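Long-range contacts in phosphoribosylaminoimidazole carboxylase, ATPase subunit (Thermus thermophilus, PDB 3AW8), which probably catalyses the ATP-dependent carboxylation of 5-aminoimidazole ribonucleotide with hydrogencarbonate to N5-carboxyaminoimidazole ribonucleotide in purine biosynthesis: residues V63-E68 with K89-A94; L208-A213 with S361-E366. One frame throughout, in Å; residues are numbered along the deposited sequence.

Contact 1: V63-E68 with K89-A94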
# COMPACT_ATOMS: atom_id res chain seq x y z
N VAL A 63 -6.15 9.03 -19.78
CA VAL A 63 -5.93 7.63 -20.08
C VAL A 63 -4.46 7.31 -20.15
O VAL A 63 -3.69 8.03 -20.79
CB VAL A 63 -6.58 7.24 -21.42
CG1 VAL A 63 -6.20 5.81 -21.78
CG2 VAL A 63 -8.10 7.38 -21.31
N THR A 64 -4.06 6.22 -19.50
CA THR A 64 -2.68 5.76 -19.49
C THR A 64 -2.74 4.26 -19.81
O THR A 64 -3.83 3.71 -19.95
CB THR A 64 -2.02 6.04 -18.11
OG1 THR A 64 -0.63 5.69 -18.15
CG2 THR A 64 -2.74 5.26 -17.01
N TYR A 65 -1.60 3.60 -19.94
CA TYR A 65 -1.62 2.16 -20.26
C TYR A 65 -0.58 1.36 -19.48
O TYR A 65 0.43 1.90 -19.06
CB TYR A 65 -1.42 1.96 -21.76
CG TYR A 65 -0.40 2.90 -22.36
CD1 TYR A 65 -0.77 4.18 -22.79
CD2 TYR A 65 0.94 2.54 -22.45
CE1 TYR A 65 0.18 5.07 -23.29
CE2 TYR A 65 1.90 3.43 -22.95
CZ TYR A 65 1.51 4.69 -23.36
OH TYR A 65 2.47 5.56 -23.84
N GLU A 66 -0.85 0.06 -19.30
CA GLU A 66 0.06 -0.83 -18.57
C GLU A 66 0.47 -2.02 -19.41
O GLU A 66 1.51 -2.63 -19.17
CB GLU A 66 -0.58 -1.31 -17.26
CG GLU A 66 -1.89 -2.09 -17.44
CD GLU A 66 -1.74 -3.60 -17.26
OE1 GLU A 66 -1.86 -4.35 -18.25
OE2 GLU A 66 -1.50 -4.04 -16.11
N PHE A 67 -0.35 -2.36 -20.39
CA PHE A 67 -0.09 -3.47 -21.30
C PHE A 67 0.86 -2.92 -22.37
O PHE A 67 0.44 -2.16 -23.24
CB PHE A 67 -1.42 -3.90 -21.91
CG PHE A 67 -1.31 -4.95 -22.96
CD1 PHE A 67 -2.35 -5.14 -23.87
CD2 PHE A 67 -0.18 -5.77 -23.06
CE1 PHE A 67 -2.28 -6.12 -24.84
CE2 PHE A 67 -0.10 -6.76 -24.04
CZ PHE A 67 -1.16 -6.93 -24.93
N GLU A 68 2.14 -3.31 -22.32
CA GLU A 68 3.14 -2.80 -23.26
C GLU A 68 2.92 -3.06 -24.75
O GLU A 68 3.45 -2.33 -25.60
CB GLU A 68 4.55 -3.30 -22.89
CG GLU A 68 5.67 -2.38 -23.41
CD GLU A 68 7.06 -3.00 -23.30
OE1 GLU A 68 7.29 -3.78 -22.34
OE2 GLU A 68 7.92 -2.69 -24.15
N LYS A 89 3.64 8.23 -29.06
CA LYS A 89 4.93 8.06 -29.72
C LYS A 89 5.79 7.04 -28.98
O LYS A 89 6.41 6.17 -29.59
CB LYS A 89 5.67 9.40 -29.80
CG LYS A 89 6.98 9.38 -30.59
CD LYS A 89 7.69 10.73 -30.45
CE LYS A 89 9.02 10.78 -31.21
NZ LYS A 89 8.83 10.71 -32.68
N ALA A 90 5.84 7.17 -27.65
CA ALA A 90 6.62 6.27 -26.80
C ALA A 90 6.29 4.80 -27.08
O ALA A 90 7.17 3.95 -27.09
CB ALA A 90 6.38 6.60 -25.34
N LEU A 91 5.01 4.51 -27.29
CA LEU A 91 4.59 3.14 -27.60
C LEU A 91 5.19 2.75 -28.94
O LEU A 91 5.71 1.65 -29.11
CB LEU A 91 3.07 3.06 -27.70
CG LEU A 91 2.28 2.82 -26.42
CD1 LEU A 91 0.80 2.74 -26.76
CD2 LEU A 91 2.73 1.52 -25.79
N GLU A 92 5.08 3.66 -29.90
CA GLU A 92 5.59 3.44 -31.25
C GLU A 92 7.07 3.06 -31.18
O GLU A 92 7.48 2.01 -31.67
CB GLU A 92 5.43 4.73 -32.07
CG GLU A 92 5.28 4.53 -33.58
CD GLU A 92 3.82 4.49 -34.03
OE1 GLU A 92 3.08 5.46 -33.75
OE2 GLU A 92 3.43 3.49 -34.68
N VAL A 93 7.86 3.93 -30.56
CA VAL A 93 9.29 3.69 -30.42
C VAL A 93 9.59 2.36 -29.72
O VAL A 93 10.36 1.55 -30.23
CB VAL A 93 9.96 4.82 -29.59
CG1 VAL A 93 11.43 4.53 -29.40
CG2 VAL A 93 9.78 6.16 -30.29
N ALA A 94 8.96 2.15 -28.57
CA ALA A 94 9.19 0.95 -27.77
C ALA A 94 8.69 -0.38 -28.34
O ALA A 94 9.15 -1.44 -27.91
CB ALA A 94 8.60 1.15 -26.38
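Leu91 and Tyr65 meet from opposite directions, the leucine branch reaching out from helix 88-94 and the phenol ring from the end of strand 62-65. The two branches of Leu91 use the ring differently. CD1 stands over one face, 4.0 Å from the centroid of the Tyr65 ring and only 13° off its normal, which identifies a CH-pi contact; CD2 lies on the same side, beyond the rim, with Leu91 CD2 3.5 Å from Tyr65 CE2. Leu91 CG is equally close to that ring carbon, so CG and CD2 gather at the CE2 side while CD1 sits nearer the middle of the ring. In Tyr65 the ring carbon CG sits between the backbone N and the carbonyl carbon (chi1 39°), and this sends the ring across to the helix. Its hydroxyl comes within 4.3 Å of the methyl of Ala90, measured from Tyr65 OH to Ala90 CB, and has weak hydrogen bonds to the carbonyl oxygens of Pro86 and Pro87, which would share its single proton.

Farther along, Leu91 CD2 also lies 3.9 Å from Glu68 O, a carbonyl that accepts a hydrogen bond from Gln95. The extended Glu68 side chain brings its end toward the last turn of the helix, but OE2 comes no nearer than 4.1 Å to Ala94 O. Its carboxylate is committed elsewhere, through the OE1 salt bridge to Arg262.

Strand 62-65 is an outermost strand, within this chain, of the four-stranded parallel sheet in the Rossmann-like preATP-grasp domain, and the contact packs helix 88-94 against its C-terminal end. With no hydrogen bond linking the two segments directly, their cohesion rests on apolar and CH-pi contacts, while the polar groups of Tyr65 and Glu68 are paired with residues outside them.

Contact 2: L208-A213 with S361-E366; sequences LRLSLA and SELPWE
Arg209 and Leu210, consecutive residues of strand 207-213, both turn their side chains toward the C-terminal segment 361-366, because a classic beta bulge here, opposite Arg202, puts both residues on the same side of the strand.

Arg209 takes the polar half of the contact. Its chain bends at chi2 (-68°) and runs past the backbone of Glu362, with Arg209 CD 3.4 Å from Glu362 O. The guanidinium then meets the glutamate obliquely: its plane is turned 72° from that of the carboxylate, and Glu362 CB lies over one of its faces. Arg209 NH1 is 3.1 Å from Glu362 OE1, completing a salt bridge, but an N-H...O angle of 132° makes this hydrogen bond weak, and the second one to the same oxygen, from NH2, is weak too. A firmer fix on the group comes from outside, where NE donates to the carbonyl oxygen of Trp204.

Strand 207-213 belongs to the eight-stranded antiparallel sheet that runs from the ATP-grasp strands into those of the C-terminal part, where it lies between strands 193-204 and 299-306, and the segment after helix 346-357 is laid across it at the bulge. Pro364, the centre of an inverse gamma turn, crosses the arginine chain at about a right angle, placing its CD 3.6 Å from Arg209 CB.

Leu210 carries the apolar half. Leu363, with CG anti to the backbone N, brings CD1 to 4.0 Å from Leu210 CB and 3.7 Å from Arg209 O. The Leu210 methyl CD2 approaches the indole obliquely, 4.0 Å from Trp365 CD1, and Leu353 of helix 346-357 touches both Leu210 and Trp365.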
# COMPACT_ATOMS: atom_id res chain seq x y z
N LEU A 208 12.40 -12.32 -15.99
CA LEU A 208 13.04 -11.65 -14.86
C LEU A 208 12.77 -12.52 -13.62
O LEU A 208 11.62 -12.86 -13.33
CB LEU A 208 12.44 -10.26 -14.63
CG LEU A 208 12.93 -9.55 -13.35
CD1 LEU A 208 14.39 -9.22 -13.52
CD2 LEU A 208 12.13 -8.29 -13.08
N ARG A 209 13.84 -12.87 -12.90
CA ARG A 209 13.71 -13.70 -11.72
C ARG A 209 14.01 -12.95 -10.44
O ARG A 209 13.35 -13.18 -9.43
CB ARG A 209 14.64 -14.90 -11.81
CG ARG A 209 14.42 -15.75 -13.03
CD ARG A 209 13.09 -16.48 -12.99
NE ARG A 209 12.89 -17.25 -14.21
CZ ARG A 209 12.00 -18.23 -14.35
NH1 ARG A 209 11.22 -18.58 -13.34
NH2 ARG A 209 11.90 -18.86 -15.51
N LEU A 210 14.98 -12.05 -10.48
CA LEU A 210 15.36 -11.33 -9.28
C LEU A 210 15.86 -9.92 -9.56
O LEU A 210 16.56 -9.69 -10.55
CB LEU A 210 16.46 -12.10 -8.55
CG LEU A 210 16.97 -11.51 -7.24
CD1 LEU A 210 16.11 -12.02 -6.09
CD2 LEU A 210 18.43 -11.89 -7.02
N SER A 211 15.51 -8.99 -8.68
CA SER A 211 15.95 -7.61 -8.81
C SER A 211 16.59 -7.13 -7.51
O SER A 211 16.00 -7.25 -6.43
CB SER A 211 14.77 -6.69 -9.17
OG SER A 211 14.46 -6.76 -10.56
N LEU A 212 17.81 -6.59 -7.61
CA LEU A 212 18.51 -6.10 -6.43
C LEU A 212 18.61 -4.58 -6.49
O LEU A 212 19.17 -4.02 -7.43
CB LEU A 212 19.90 -6.74 -6.35
CG LEU A 212 19.83 -8.26 -6.17
CD1 LEU A 212 21.19 -8.91 -6.39
CD2 LEU A 212 19.29 -8.56 -4.79
N ALA A 213 18.06 -3.92 -5.48
CA ALA A 213 18.07 -2.47 -5.41
C ALA A 213 18.51 -1.96 -4.04
O ALA A 213 18.07 -2.47 -3.01
CB ALA A 213 16.68 -1.92 -5.75
N SER A 361 11.29 -21.78 -7.14
CA SER A 361 12.10 -22.55 -8.09
C SER A 361 12.69 -21.62 -9.15
O SER A 361 12.39 -20.43 -9.18
CB SER A 361 11.25 -23.64 -8.76
OG SER A 361 10.25 -23.08 -9.58
N GLU A 362 13.52 -22.18 -10.03
CA GLU A 362 14.16 -21.42 -11.09
C GLU A 362 14.67 -20.04 -10.67
O GLU A 362 14.62 -19.10 -11.46
CB GLU A 362 13.22 -21.23 -12.28
CG GLU A 362 12.81 -22.51 -12.98
CD GLU A 362 11.85 -22.24 -14.13
OE1 GLU A 362 10.79 -21.61 -13.89
OE2 GLU A 362 12.16 -22.64 -15.28
N LEU A 363 15.15 -19.92 -9.44
CA LEU A 363 15.69 -18.64 -8.98
C LEU A 363 17.22 -18.73 -8.98
O LEU A 363 17.81 -19.42 -8.15
CB LEU A 363 15.17 -18.31 -7.58
CG LEU A 363 15.67 -17.00 -6.96
CD1 LEU A 363 15.36 -15.84 -7.89
CD2 LEU A 363 15.01 -16.78 -5.61
N PRO A 364 17.87 -18.04 -9.94
CA PRO A 364 19.33 -18.03 -10.07
C PRO A 364 20.07 -17.16 -9.06
O PRO A 364 20.50 -16.05 -9.37
CB PRO A 364 19.55 -17.54 -11.50
CG PRO A 364 18.43 -16.56 -11.67
CD PRO A 364 17.24 -17.28 -11.04
N TRP A 365 20.22 -17.67 -7.84
CA TRP A 365 20.92 -16.92 -6.82
C TRP A 365 21.73 -17.82 -5.90
O TRP A 365 21.35 -18.96 -5.64
CB TRP A 365 19.93 -16.11 -5.99
CG TRP A 365 20.59 -15.25 -4.96
CD1 TRP A 365 21.21 -14.05 -5.15
CD2 TRP A 365 20.69 -15.53 -3.56
NE1 TRP A 365 21.70 -13.57 -3.96
CE2 TRP A 365 21.40 -14.46 -2.97
CE3 TRP A 365 20.26 -16.59 -2.76
CZ2 TRP A 365 21.68 -14.42 -1.60
CZ3 TRP A 365 20.54 -16.55 -1.40
CH2 TRP A 365 21.24 -15.47 -0.83
N GLU A 366 22.85 -17.29 -5.41
CA GLU A 366 23.71 -18.03 -4.50
C GLU A 366 24.15 -17.12 -3.36
O GLU A 366 23.89 -17.48 -2.19
CB GLU A 366 24.93 -18.57 -5.25
CG GLU A 366 25.08 -20.09 -5.13
CD GLU A 366 24.51 -20.85 -6.32
OE1 GLU A 366 25.17 -20.86 -7.39
OE2 GLU A 366 23.41 -21.43 -6.19

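How the contacts relate
Contact 1 closes before contact 2 opens along the chain, and the two lie on opposite sides of its centre, with their own centres 27 Å apart and nearest atoms about 11 Å apart, so they do not touch. Both nevertheless come near the bound AMP: the side chain of Glu68 in contact 1 is about 8 Å from it, and that of Arg209 in contact 2 about 9 Å. Their nearer pocket neighbours differ, Glu258 lying about 6 Å from Glu68 and His203 about 6 Å from Arg209, measured between side chains. Contact 1 is buried within the preATP-grasp domain, whereas contact 2 joins the C-terminal segment to a strand within the ATP-grasp range.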